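Local coordinates for protein Dok-7 (PDB 3ML4), which binds phosphoinositides and, as a dimeric cytoplasmic adaptor, activates the receptor tyrosine kinase MuSK in the formation of neuromuscular synapses, at residues 10-15 / 25-30; 40-45 / 61-66; 69-74 / 103-108. All blocks are in the same frame, centred on the assembly; numbering follows the deposited sequence.

Contact 1 of 3, residues 10-15 / 25-30; sequences LVEGQV and SRWLVL
With chi1 at -176°, W27 turns its CG away from its own backbone N and lays the indole across the neighbouring strand, flat over G13; E12 has its CG between N and the carbonyl carbon (chi1 51°) and, extended from there, brings its carboxylate to the edge of the same ring. The G13 CA sits over the six-membered ring, 3.6 Å from its centroid, a CH-pi contact nearly along the ring normal (11° off). W27 NE1 donates to E12 OE1 at 2.9 Å, in the ring plane and on the anti lone pair, while E12 OE2 forms a salt bridge with R51. Further along, the Q14 amide spans the strand: its NE2 donates to S25 OG at 3.3 Å, and its OE1 lies at the indole edge near W27 CE3.

Beneath these side chains runs an antiparallel pairing: L28 N to G13 O is 3.0 Å, and L30 N to V11 O is the same length. At the start of the first strand two residues, L10 and V11, stand against the single L30 in a classic beta bulge, and L10 N donates to L30 O at 2.8 Å.

This is the first hairpin of the PH domain. Strand 40-45 pairs with the far edge of 24-31, helix 48-52 packs on W27 and V29, and on the opposite face V15 and L30 rest against W104 of helix 98-112.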
ATOM      1  N   LEU B  10      -6.338  -4.320  13.713  1.00 41.78           N
ATOM      2  CA  LEU B  10      -7.567  -4.020  12.968  1.00 41.36           C
ATOM      3  C   LEU B  10      -8.704  -4.911  13.470  1.00 40.92           C
ATOM      4  O   LEU B  10      -9.840  -4.460  13.577  1.00 40.71           O
ATOM      5  CB  LEU B  10      -7.384  -4.065  11.441  1.00 41.15           C
ATOM      6  CG  LEU B  10      -7.082  -5.323  10.628  1.00 41.07           C
ATOM      7  CD1 LEU B  10      -8.335  -6.121  10.353  1.00 41.17           C
ATOM      8  CD2 LEU B  10      -6.457  -4.919   9.311  1.00 41.40           C
ATOM      9  N   VAL B  11      -8.376  -6.165  13.785  1.00 40.72           N
ATOM     10  CA  VAL B  11      -9.267  -7.057  14.540  1.00 40.68           C
ATOM     11  C   VAL B  11      -8.480  -7.980  15.447  1.00 40.57           C
ATOM     12  O   VAL B  11      -7.355  -8.372  15.132  1.00 40.44           O
ATOM     13  CB  VAL B  11     -10.182  -7.962  13.655  1.00 40.57           C
ATOM     14  CG1 VAL B  11     -11.427  -7.217  13.207  1.00 40.49           C
ATOM     15  CG2 VAL B  11      -9.408  -8.592  12.485  1.00 40.26           C
ATOM     16  N   GLU B  12      -9.098  -8.330  16.567  1.00 40.56           N
ATOM     17  CA  GLU B  12      -8.565  -9.338  17.468  1.00 40.65           C
ATOM     18  C   GLU B  12      -9.708 -10.065  18.155  1.00 40.44           C
ATOM     19  O   GLU B  12     -10.779  -9.496  18.358  1.00 40.31           O
ATOM     20  CB  GLU B  12      -7.611  -8.721  18.498  1.00 40.76           C
ATOM     21  CG  GLU B  12      -8.165  -7.508  19.242  1.00 40.84           C
ATOM     22  CD  GLU B  12      -7.287  -7.083  20.397  1.00 40.80           C
ATOM     23  OE1 GLU B  12      -6.671  -7.961  21.039  1.00 41.78           O
ATOM     24  OE2 GLU B  12      -7.219  -5.870  20.669  1.00 40.76           O
ATOM     25  N   GLY B  13      -9.473 -11.325  18.498  1.00 40.45           N
ATOM     26  CA  GLY B  13     -10.486 -12.145  19.147  1.00 40.45           C
ATOM     27  C   GLY B  13     -10.088 -13.599  19.217  1.00 40.45           C
ATOM     28  O   GLY B  13      -8.970 -13.966  18.842  1.00 40.39           O
ATOM     29  N   GLN B  14     -11.002 -14.433  19.701  1.00 40.71           N
ATOM     30  CA  GLN B  14     -10.726 -15.861  19.815  1.00 40.97           C
ATOM     31  C   GLN B  14     -11.045 -16.553  18.496  1.00 40.77           C
ATOM     32  O   GLN B  14     -12.140 -16.410  17.950  1.00 40.88           O
ATOM     33  CB  GLN B  14     -11.480 -16.484  20.998  1.00 41.13           C
ATOM     34  CG  GLN B  14     -10.785 -17.710  21.617  1.00 41.94           C
ATOM     35  CD  GLN B  14      -9.471 -17.378  22.335  1.00 43.04           C
ATOM     36  OE1 GLN B  14      -9.147 -16.211  22.569  1.00 43.26           O
ATOM     37  NE2 GLN B  14      -8.714 -18.415  22.688  1.00 42.93           N
ATOM     38  N   VAL B  15     -10.058 -17.278  17.980  1.00 40.62           N
ATOM     39  CA  VAL B  15     -10.123 -17.879  16.653  1.00 40.38           C
ATOM     40  C   VAL B  15      -9.432 -19.230  16.710  1.00 40.33           C
ATOM     41  O   VAL B  15      -8.466 -19.408  17.455  1.00 40.47           O
ATOM     42  CB  VAL B  15      -9.393 -16.999  15.592  1.00 40.41           C
ATOM     43  CG1 VAL B  15      -9.591 -17.554  14.186  1.00 40.61           C
ATOM     44  CG2 VAL B  15      -9.863 -15.552  15.646  1.00 39.94           C
ATOM     45  N   SER B  25      -7.245 -23.482  19.425  1.00 43.02           N
ATOM     46  CA  SER B  25      -7.787 -22.178  19.798  1.00 42.86           C
ATOM     47  C   SER B  25      -6.719 -21.287  20.426  1.00 42.97           C
ATOM     48  O   SER B  25      -5.935 -21.734  21.275  1.00 42.92           O
ATOM     49  CB  SER B  25      -8.971 -22.324  20.748  1.00 42.69           C
ATOM     50  OG  SER B  25      -9.575 -21.063  20.983  1.00 42.71           O
ATOM     51  N   ARG B  26      -6.698 -20.029  19.992  1.00 42.73           N
ATOM     52  CA  ARG B  26      -5.709 -19.054  20.427  1.00 42.65           C
ATOM     53  C   ARG B  26      -6.233 -17.656  20.141  1.00 42.36           C
ATOM     54  O   ARG B  26      -7.065 -17.479  19.249  1.00 42.44           O
ATOM     55  CB  ARG B  26      -4.360 -19.290  19.727  1.00 42.60           C
ATOM     56  CG  ARG B  26      -3.475 -20.311  20.447  1.00 42.95           C
ATOM     57  CD  ARG B  26      -2.226 -20.684  19.670  1.00 43.21           C
ATOM     58  NE  ARG B  26      -1.689 -21.974  20.108  1.00 44.69           N
ATOM     59  CZ  ARG B  26      -0.410 -22.333  20.023  1.00 45.52           C
ATOM     60  NH1 ARG B  26       0.498 -21.495  19.533  1.00 45.90           N
ATOM     61  NH2 ARG B  26      -0.034 -23.534  20.445  1.00 45.64           N
ATOM     62  N   TRP B  27      -5.772 -16.673  20.916  1.00 42.00           N
ATOM     63  CA  TRP B  27      -6.154 -15.283  20.693  1.00 41.54           C
ATOM     64  C   TRP B  27      -5.325 -14.726  19.538  1.00 41.57           C
ATOM     65  O   TRP B  27      -4.089 -14.726  19.591  1.00 41.48           O
ATOM     66  CB  TRP B  27      -5.975 -14.451  21.964  1.00 41.06           C
ATOM     67  CG  TRP B  27      -6.436 -13.023  21.839  1.00 40.73           C
ATOM     68  CD1 TRP B  27      -5.686 -11.954  21.437  1.00 40.62           C
ATOM     69  CD2 TRP B  27      -7.747 -12.504  22.127  1.00 40.37           C
ATOM     70  NE1 TRP B  27      -6.444 -10.805  21.453  1.00 41.03           N
ATOM     71  CE2 TRP B  27      -7.712 -11.113  21.875  1.00 40.50           C
ATOM     72  CE3 TRP B  27      -8.943 -13.080  22.574  1.00 39.99           C
ATOM     73  CZ2 TRP B  27      -8.829 -10.288  22.051  1.00 40.48           C
ATOM     74  CZ3 TRP B  27     -10.056 -12.258  22.748  1.00 40.46           C
ATOM     75  CH2 TRP B  27      -9.988 -10.877  22.488  1.00 40.51           C
ATOM     76  N   LEU B  28      -6.016 -14.274  18.491  1.00 41.60           N
ATOM     77  CA  LEU B  28      -5.362 -13.842  17.255  1.00 41.51           C
ATOM     78  C   LEU B  28      -5.465 -12.346  17.054  1.00 41.46           C
ATOM     79  O   LEU B  28      -6.543 -11.763  17.179  1.00 41.56           O
ATOM     80  CB  LEU B  28      -5.953 -14.572  16.041  1.00 41.57           C
ATOM     81  CG  LEU B  28      -5.347 -14.314  14.654  1.00 41.55           C
ATOM     82  CD1 LEU B  28      -3.956 -14.922  14.518  1.00 40.99           C
ATOM     83  CD2 LEU B  28      -6.259 -14.853  13.573  1.00 41.39           C
ATOM     84  N   VAL B  29      -4.327 -11.737  16.743  1.00 41.38           N
ATOM     85  CA  VAL B  29      -4.256 -10.315  16.416  1.00 41.26           C
ATOM     86  C   VAL B  29      -3.885 -10.143  14.941  1.00 41.11           C
ATOM     87  O   VAL B  29      -2.844 -10.636  14.488  1.00 40.91           O
ATOM     88  CB  VAL B  29      -3.236  -9.571  17.330  1.00 41.28           C
ATOM     89  CG1 VAL B  29      -2.860  -8.203  16.759  1.00 41.26           C
ATOM     90  CG2 VAL B  29      -3.784  -9.428  18.740  1.00 41.28           C
ATOM     91  N   LEU B  30      -4.747  -9.453  14.197  1.00 40.97           N
ATOM     92  CA  LEU B  30      -4.447  -9.091  12.815  1.00 40.92           C
ATOM     93  C   LEU B  30      -4.254  -7.598  12.683  1.00 40.96           C
ATOM     94  O   LEU B  30      -5.083  -6.811  13.148  1.00 40.86           O
ATOM     95  CB  LEU B  30      -5.545  -9.561  11.858  1.00 40.81           C
ATOM     96  CG  LEU B  30      -5.566 -11.055  11.526  1.00 41.00           C
ATOM     97  CD1 LEU B  30      -6.743 -11.378  10.625  1.00 40.77           C
ATOM     98  CD2 LEU B  30      -4.244 -11.525  10.890  1.00 40.67           C
TER

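Contact 2 of 3, residues 40-45 / 61-66; sequences LLMLVY and LTLEDI
The carbonyl oxygen of L40 is approached twice from the facing strand: L63 N donates to L40 O at 2.9 Å, and T62 CA adds a CA-H...O contact to the same oxygen at 3.4 Å. The two strands are antiparallel neighbours in the PH-domain sheet, with L40 opposite L63 and M42 opposite L61 as hydrogen-bonded pairs and L41 opposite T62 as the non-hydrogen-bonded pair between them. L40 N closes the first pair by donating to L63 O at 3.1 Å. In the other pair M42 N reaches L61 O by a nearly straight bond, and L61 N returns one to M42 O. L61 O also meets the CA of L41, so each of these two strand carbonyls receives one N-H and one CA-H.

The two faces differ in character. M42, a selenomethionine, bends at chi3 (73°), and its SE comes to 3.9 Å from L63 CD1; both side chains also pack on V91 of strand 90-94, and M42 reaches L28 of strand 24-31, so this face looks into the domain core. On the other face L41 CD1 lies 3.5 Å from T62 OG1, the two side chains slanting across one another. L41 and L43 on this face each pack on a basic side chain of the bound MuSK peptide.

Beyond L63 the regular pairing stops, and E64 and D65 form a short break before I66 returns to the core, where it also touches I84 and C86. Its side chain meets that of L40 at about a right angle, ending with I66 CD1 3.9 Å from L40 CD1.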
ATOM      1  N   LEU B  40      -0.784  -8.657   5.759  1.00 47.57           N
ATOM      2  CA  LEU B  40      -1.305  -8.757   7.105  1.00 47.27           C
ATOM      3  C   LEU B  40      -0.293  -9.428   8.022  1.00 47.24           C
ATOM      4  O   LEU B  40       0.267 -10.476   7.694  1.00 46.99           O
ATOM      5  CB  LEU B  40      -2.631  -9.517   7.124  1.00 47.24           C
ATOM      6  CG  LEU B  40      -3.895  -8.736   6.758  1.00 46.97           C
ATOM      7  CD1 LEU B  40      -5.057  -9.699   6.563  1.00 46.63           C
ATOM      8  CD2 LEU B  40      -4.227  -7.674   7.812  1.00 46.31           C
ATOM      9  N   LEU B  41      -0.047  -8.795   9.165  1.00 47.33           N
ATOM     10  CA  LEU B  41       0.741  -9.399  10.223  1.00 47.41           C
ATOM     11  C   LEU B  41      -0.178 -10.182  11.148  1.00 47.64           C
ATOM     12  O   LEU B  41      -1.151  -9.645  11.686  1.00 47.43           O
ATOM     13  CB  LEU B  41       1.522  -8.336  11.004  1.00 47.36           C
ATOM     14  CG  LEU B  41       2.473  -8.786  12.121  1.00 46.96           C
ATOM     15  CD1 LEU B  41       3.638  -9.600  11.584  1.00 46.67           C
ATOM     16  CD2 LEU B  41       2.983  -7.584  12.898  1.00 47.32           C
HETATM   17  N   MSE B  42       0.129 -11.463  11.303  1.00 48.19           N
HETATM   18  CA  MSE B  42      -0.583 -12.322  12.230  1.00 49.29           C
HETATM   19  C   MSE B  42       0.198 -12.360  13.533  1.00 48.96           C
HETATM   20  O   MSE B  42       1.385 -12.691  13.539  1.00 48.95           O
HETATM   21  CB  MSE B  42      -0.720 -13.740  11.668  1.00 49.09           C
HETATM   22  CG  MSE B  42      -1.238 -13.820  10.240  1.00 49.97           C
HETATM   23 SE   MSE B  42      -1.947 -15.594   9.807  1.00 51.85          SE
HETATM   24  CE  MSE B  42      -3.607 -15.496  10.834  1.00 50.72           C
ATOM     25  N   LEU B  43      -0.463 -12.001  14.628  1.00 49.07           N
ATOM     26  CA  LEU B  43       0.140 -12.099  15.954  1.00 49.15           C
ATOM     27  C   LEU B  43      -0.686 -13.035  16.826  1.00 49.33           C
ATOM     28  O   LEU B  43      -1.832 -12.734  17.157  1.00 49.17           O
ATOM     29  CB  LEU B  43       0.285 -10.715  16.600  1.00 48.97           C
ATOM     30  CG  LEU B  43       1.192  -9.679  15.913  1.00 48.80           C
ATOM     31  CD1 LEU B  43       1.155  -8.355  16.664  1.00 48.38           C
ATOM     32  CD2 LEU B  43       2.633 -10.166  15.757  1.00 48.04           C
ATOM     33  N   VAL B  44      -0.096 -14.174  17.179  1.00 49.83           N
ATOM     34  CA  VAL B  44      -0.798 -15.211  17.939  1.00 50.45           C
ATOM     35  C   VAL B  44      -0.332 -15.295  19.389  1.00 50.84           C
ATOM     36  O   VAL B  44       0.857 -15.457  19.671  1.00 50.76           O
ATOM     37  CB  VAL B  44      -0.644 -16.608  17.290  1.00 50.53           C
ATOM     38  CG1 VAL B  44      -1.589 -17.604  17.940  1.00 50.38           C
ATOM     39  CG2 VAL B  44      -0.903 -16.540  15.799  1.00 50.55           C
ATOM     40  N   TYR B  45      -1.293 -15.192  20.298  1.00 51.54           N
ATOM     41  CA  TYR B  45      -1.055 -15.369  21.725  1.00 52.20           C
ATOM     42  C   TYR B  45      -1.799 -16.616  22.196  1.00 52.76           C
ATOM     43  O   TYR B  45      -2.749 -17.058  21.540  1.00 52.97           O
ATOM     44  CB  TYR B  45      -1.538 -14.139  22.494  1.00 52.10           C
ATOM     45  CG  TYR B  45      -0.996 -12.817  21.976  1.00 52.06           C
ATOM     46  CD1 TYR B  45      -1.600 -12.173  20.895  1.00 51.77           C
ATOM     47  CD2 TYR B  45       0.108 -12.207  22.573  1.00 51.83           C
ATOM     48  CE1 TYR B  45      -1.115 -10.962  20.416  1.00 51.66           C
ATOM     49  CE2 TYR B  45       0.602 -10.989  22.101  1.00 51.76           C
ATOM     50  CZ  TYR B  45      -0.018 -10.374  21.021  1.00 51.79           C
ATOM     51  OH  TYR B  45       0.449  -9.174  20.537  1.00 51.49           O
ATOM     52  N   LEU B  61       3.529 -14.080  11.823  1.00 39.20           N
ATOM     53  CA  LEU B  61       3.568 -14.402  10.399  1.00 38.44           C
ATOM     54  C   LEU B  61       3.076 -13.220   9.572  1.00 37.68           C
ATOM     55  O   LEU B  61       2.166 -12.505   9.978  1.00 37.41           O
ATOM     56  CB  LEU B  61       2.739 -15.657  10.101  1.00 38.38           C
ATOM     57  CG  LEU B  61       2.912 -16.340   8.740  1.00 38.72           C
ATOM     58  CD1 LEU B  61       4.315 -16.937   8.560  1.00 38.87           C
ATOM     59  CD2 LEU B  61       1.844 -17.414   8.556  1.00 38.49           C
ATOM     60  N   THR B  62       3.699 -13.016   8.418  1.00 37.09           N
ATOM     61  CA  THR B  62       3.295 -11.958   7.504  1.00 36.52           C
ATOM     62  C   THR B  62       2.842 -12.560   6.184  1.00 36.04           C
ATOM     63  O   THR B  62       3.620 -13.222   5.493  1.00 36.15           O
ATOM     64  CB  THR B  62       4.425 -10.931   7.253  1.00 36.53           C
ATOM     65  OG1 THR B  62       5.055 -10.602   8.494  1.00 36.86           O
ATOM     66  CG2 THR B  62       3.867  -9.645   6.622  1.00 36.38           C
ATOM     67  N   LEU B  63       1.572 -12.332   5.861  1.00 35.46           N
ATOM     68  CA  LEU B  63       0.985 -12.745   4.589  1.00 35.13           C
ATOM     69  C   LEU B  63       1.173 -11.623   3.581  1.00 34.87           C
ATOM     70  O   LEU B  63       0.545 -10.571   3.693  1.00 34.70           O
ATOM     71  CB  LEU B  63      -0.508 -13.054   4.765  1.00 35.08           C
ATOM     72  CG  LEU B  63      -0.847 -14.037   5.889  1.00 34.76           C
ATOM     73  CD1 LEU B  63      -2.311 -13.955   6.245  1.00 34.05           C
ATOM     74  CD2 LEU B  63      -0.451 -15.452   5.506  1.00 34.82           C
ATOM     75  N   GLU B  64       2.044 -11.844   2.602  1.00 34.58           N
ATOM     76  CA  GLU B  64       2.468 -10.756   1.717  1.00 34.49           C
ATOM     77  C   GLU B  64       2.014 -10.907   0.261  1.00 34.04           C
ATOM     78  O   GLU B  64       2.467 -10.171  -0.621  1.00 34.08           O
ATOM     79  CB  GLU B  64       3.989 -10.520   1.833  1.00 34.66           C
ATOM     80  CG  GLU B  64       4.835 -11.787   1.983  1.00 35.69           C
ATOM     81  CD  GLU B  64       6.030 -11.604   2.924  1.00 37.17           C
ATOM     82  OE1 GLU B  64       6.817 -10.645   2.734  1.00 37.28           O
ATOM     83  OE2 GLU B  64       6.180 -12.430   3.856  1.00 36.98           O
ATOM     84  N   ASP B  65       1.092 -11.840   0.029  1.00 33.37           N
ATOM     85  CA  ASP B  65       0.608 -12.152  -1.312  1.00 32.73           C
ATOM     86  C   ASP B  65      -0.890 -12.462  -1.323  1.00 32.12           C
ATOM     87  O   ASP B  65      -1.342 -13.371  -2.022  1.00 32.42           O
ATOM     88  CB  ASP B  65       1.415 -13.311  -1.916  1.00 32.98           C
ATOM     89  CG  ASP B  65       1.479 -14.538  -1.001  1.00 33.86           C
ATOM     90  OD1 ASP B  65       1.397 -14.387   0.243  1.00 34.12           O
ATOM     91  OD2 ASP B  65       1.624 -15.662  -1.536  1.00 34.52           O
ATOM     92  N   ILE B  66      -1.648 -11.687  -0.554  1.00 31.24           N
ATOM     93  CA  ILE B  66      -3.096 -11.839  -0.430  1.00 30.19           C
ATOM     94  C   ILE B  66      -3.826 -11.510  -1.738  1.00 30.33           C
ATOM     95  O   ILE B  66      -3.586 -10.457  -2.339  1.00 30.45           O
ATOM     96  CB  ILE B  66      -3.645 -10.960   0.725  1.00 30.11           C
ATOM     97  CG1 ILE B  66      -2.938 -11.311   2.044  1.00 29.62           C
ATOM     98  CG2 ILE B  66      -5.163 -11.106   0.850  1.00 29.55           C
ATOM     99  CD1 ILE B  66      -3.243 -10.378   3.197  1.00 29.35           C
TER

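Contact 3 of 3, residues 69-74 / 103-108; sequences LEPALP and AWDTRI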
ATOM      1  N   LEU B  69     -10.546 -12.435   0.048  1.00 27.67           N
ATOM      2  CA  LEU B  69     -11.186 -13.036   1.208  1.00 27.37           C
ATOM      3  C   LEU B  69     -12.488 -13.716   0.824  1.00 27.17           C
ATOM      4  O   LEU B  69     -13.173 -13.286  -0.102  1.00 27.04           O
ATOM      5  CB  LEU B  69     -11.447 -11.979   2.275  1.00 27.36           C
ATOM      6  CG  LEU B  69     -10.302 -11.767   3.263  1.00 28.07           C
ATOM      7  CD1 LEU B  69      -9.340 -10.700   2.768  1.00 29.10           C
ATOM      8  CD2 LEU B  69     -10.871 -11.374   4.603  1.00 29.16           C
ATOM      9  N   GLU B  70     -12.830 -14.769   1.556  1.00 27.22           N
ATOM     10  CA  GLU B  70     -14.020 -15.571   1.278  1.00 27.37           C
ATOM     11  C   GLU B  70     -14.443 -16.287   2.570  1.00 27.16           C
ATOM     12  O   GLU B  70     -13.734 -17.179   3.038  1.00 27.25           O
ATOM     13  CB  GLU B  70     -13.718 -16.553   0.130  1.00 27.48           C
ATOM     14  CG  GLU B  70     -14.616 -17.774   0.012  1.00 28.41           C
ATOM     15  CD  GLU B  70     -15.769 -17.592  -0.938  1.00 29.21           C
ATOM     16  OE1 GLU B  70     -15.522 -17.476  -2.152  1.00 29.79           O
ATOM     17  OE2 GLU B  70     -16.926 -17.591  -0.473  1.00 30.68           O
ATOM     18  N   PRO B  71     -15.572 -15.862   3.172  1.00 27.03           N
ATOM     19  CA  PRO B  71     -16.140 -16.448   4.388  1.00 27.17           C
ATOM     20  C   PRO B  71     -17.146 -17.571   4.150  1.00 27.37           C
ATOM     21  O   PRO B  71     -17.664 -17.709   3.050  1.00 27.51           O
ATOM     22  CB  PRO B  71     -16.864 -15.262   5.024  1.00 27.28           C
ATOM     23  CG  PRO B  71     -17.323 -14.443   3.851  1.00 26.89           C
ATOM     24  CD  PRO B  71     -16.355 -14.699   2.716  1.00 27.00           C
ATOM     25  N   ALA B  72     -17.403 -18.356   5.195  1.00 27.96           N
ATOM     26  CA  ALA B  72     -18.450 -19.402   5.230  1.00 28.26           C
ATOM     27  C   ALA B  72     -18.253 -20.549   4.236  1.00 28.42           C
ATOM     28  O   ALA B  72     -19.192 -20.970   3.552  1.00 28.68           O
ATOM     29  CB  ALA B  72     -19.861 -18.794   5.118  1.00 28.08           C
ATOM     30  N   LEU B  73     -17.020 -21.039   4.166  1.00 28.56           N
ATOM     31  CA  LEU B  73     -16.705 -22.271   3.460  1.00 28.70           C
ATOM     32  C   LEU B  73     -16.551 -23.365   4.506  1.00 28.95           C
ATOM     33  O   LEU B  73     -15.847 -23.171   5.490  1.00 28.91           O
ATOM     34  CB  LEU B  73     -15.392 -22.142   2.683  1.00 28.67           C
ATOM     35  CG  LEU B  73     -15.242 -21.194   1.487  1.00 28.51           C
ATOM     36  CD1 LEU B  73     -13.772 -21.068   1.112  1.00 28.42           C
ATOM     37  CD2 LEU B  73     -16.073 -21.612   0.272  1.00 28.72           C
ATOM     38  N   PRO B  74     -17.221 -24.515   4.308  1.00 29.18           N
ATOM     39  CA  PRO B  74     -17.054 -25.641   5.224  1.00 29.22           C
ATOM     40  C   PRO B  74     -15.650 -26.234   5.124  1.00 29.29           C
ATOM     41  O   PRO B  74     -15.142 -26.440   4.019  1.00 29.34           O
ATOM     42  CB  PRO B  74     -18.102 -26.648   4.740  1.00 29.36           C
ATOM     43  CG  PRO B  74     -19.049 -25.847   3.871  1.00 29.42           C
ATOM     44  CD  PRO B  74     -18.187 -24.817   3.240  1.00 29.26           C
ATOM     45  N   ALA B 103     -18.053  -9.919  10.655  1.00 38.62           N
ATOM     46  CA  ALA B 103     -17.377  -8.746  11.193  1.00 37.80           C
ATOM     47  C   ALA B 103     -15.918  -8.729  10.745  1.00 37.12           C
ATOM     48  O   ALA B 103     -15.434  -7.716  10.241  1.00 37.06           O
ATOM     49  CB  ALA B 103     -17.477  -8.717  12.719  1.00 37.95           C
ATOM     50  N   TRP B 104     -15.234  -9.863  10.902  1.00 36.22           N
ATOM     51  CA  TRP B 104     -13.848 -10.004  10.458  1.00 35.37           C
ATOM     52  C   TRP B 104     -13.694  -9.810   8.941  1.00 35.06           C
ATOM     53  O   TRP B 104     -12.816  -9.068   8.492  1.00 34.96           O
ATOM     54  CB  TRP B 104     -13.263 -11.345  10.920  1.00 35.03           C
ATOM     55  CG  TRP B 104     -12.753 -11.322  12.335  1.00 34.62           C
ATOM     56  CD1 TRP B 104     -13.442 -10.930  13.450  1.00 34.47           C
ATOM     57  CD2 TRP B 104     -11.446 -11.708  12.790  1.00 34.34           C
ATOM     58  NE1 TRP B 104     -12.648 -11.043  14.565  1.00 34.32           N
ATOM     59  CE2 TRP B 104     -11.419 -11.521  14.191  1.00 34.28           C
ATOM     60  CE3 TRP B 104     -10.297 -12.193  12.152  1.00 34.38           C
ATOM     61  CZ2 TRP B 104     -10.285 -11.798  14.966  1.00 34.58           C
ATOM     62  CZ3 TRP B 104      -9.169 -12.475  12.929  1.00 34.50           C
ATOM     63  CH2 TRP B 104      -9.173 -12.272  14.317  1.00 34.31           C
ATOM     64  N   ASP B 105     -14.566 -10.453   8.163  1.00 34.48           N
ATOM     65  CA  ASP B 105     -14.556 -10.309   6.707  1.00 33.95           C
ATOM     66  C   ASP B 105     -14.752  -8.855   6.262  1.00 33.84           C
ATOM     67  O   ASP B 105     -14.023  -8.370   5.392  1.00 33.59           O
ATOM     68  CB  ASP B 105     -15.624 -11.196   6.059  1.00 33.85           C
ATOM     69  CG  ASP B 105     -15.625 -11.086   4.549  1.00 33.02           C
ATOM     70  OD1 ASP B 105     -14.872 -11.834   3.893  1.00 33.28           O
ATOM     71  OD2 ASP B 105     -16.374 -10.249   4.016  1.00 32.27           O
ATOM     72  N   THR B 106     -15.735  -8.177   6.858  1.00 33.44           N
ATOM     73  CA  THR B 106     -16.051  -6.789   6.515  1.00 33.11           C
ATOM     74  C   THR B 106     -14.923  -5.828   6.915  1.00 32.96           C
ATOM     75  O   THR B 106     -14.567  -4.929   6.145  1.00 33.05           O
ATOM     76  CB  THR B 106     -17.384  -6.335   7.159  1.00 33.21           C
ATOM     77  OG1 THR B 106     -18.393  -7.324   6.924  1.00 33.28           O
ATOM     78  CG2 THR B 106     -17.849  -4.997   6.589  1.00 32.63           C
ATOM     79  N   ARG B 107     -14.363  -6.027   8.108  1.00 32.47           N
ATOM     80  CA  ARG B 107     -13.294  -5.166   8.619  1.00 32.25           C
ATOM     81  C   ARG B 107     -11.999  -5.344   7.819  1.00 31.83           C
ATOM     82  O   ARG B 107     -11.393  -4.356   7.393  1.00 31.80           O
ATOM     83  CB  ARG B 107     -13.075  -5.410  10.126  1.00 32.38           C
ATOM     84  CG  ARG B 107     -12.134  -4.426  10.852  1.00 33.07           C
ATOM     85  CD  ARG B 107     -12.744  -3.039  11.069  1.00 33.85           C
ATOM     86  NE  ARG B 107     -12.343  -2.128  10.002  1.00 35.24           N
ATOM     87  CZ  ARG B 107     -11.326  -1.269  10.080  1.00 35.61           C
ATOM     88  NH1 ARG B 107     -10.609  -1.168  11.194  1.00 35.27           N
ATOM     89  NH2 ARG B 107     -11.036  -0.497   9.041  1.00 35.60           N
ATOM     90  N   ILE B 108     -11.597  -6.598   7.601  1.00 31.37           N
ATOM     91  CA  ILE B 108     -10.388  -6.917   6.826  1.00 30.92           C
ATOM     92  C   ILE B 108     -10.472  -6.426   5.375  1.00 30.91           C
ATOM     93  O   ILE B 108      -9.513  -5.854   4.861  1.00 31.20           O
ATOM     94  CB  ILE B 108     -10.046  -8.427   6.872  1.00 30.87           C
ATOM     95  CG1 ILE B 108      -9.764  -8.871   8.316  1.00 31.06           C
ATOM     96  CG2 ILE B 108      -8.848  -8.739   5.977  1.00 30.60           C
ATOM     97  CD1 ILE B 108      -9.670 -10.380   8.518  1.00 30.75           C
TER
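This is a strand-on-helix packing contact, buried where the last part of strand 59-71 passes the long C-terminal helix of the PH domain. The short axes of 69-71 and 103-108 come within 9.0 Å and run at 164°, close to antiparallel, so side chains alone bridge the gap. Two pairs do the work.

Deeper in, L69 and I108 cross at about a right angle, and the CG2 branch of I108 touches both methyls of the leucine, L69 CD2 being the nearer at 3.6 Å. L82 of the adjoining strand and L30 of strand 24-31 also reach I108. One helical turn before I108, D105 holds CG anti to the backbone N (chi1 -179°), which swings the carboxylate out to the strand. There D105 OD1 lies 3.4 Å from P71 CD and 3.6 Å from P71 CG, a van der Waals contact against the proline ring.

The charge of D105 is met elsewhere: its OD1 forms a salt bridge with R109, one turn further along the helix, and its OD2 has a long, weak ion pair with R117. Since R109 and R117 also make weak hydrogen bonds to L69 O, carboxylate and strand carbonyl share the same two arginines. R117 belongs to strand 115-122 of the PTB domain, which places the contact at the passage between the two domains. The arrangement itself is characteristic of the PH superfold, whose C-terminal helix caps one end of the bent antiparallel beta sandwich.

From the N terminus, contact 1 closes first, joining 10-15 to 25-30 across the connection between the first two PH strands. Contact 2 follows and brings 61-66 back to 40-45 over a longer excursion that includes helix 48-52. Contact 3 spans the most chain, from 69-74 to the helix at 103-108. The three are in series, none nested or crossed. Contacts 1 and 2 share a sheet, with V29 N meeting L43 O at 2.7 Å where strands 24-31 and 40-45 adjoin; contacts 2 and 3 both use strand 59-71. The helix of contact 3 reaches back to contact 1 through W104, so sheet and C-terminal helix are tied together around one core.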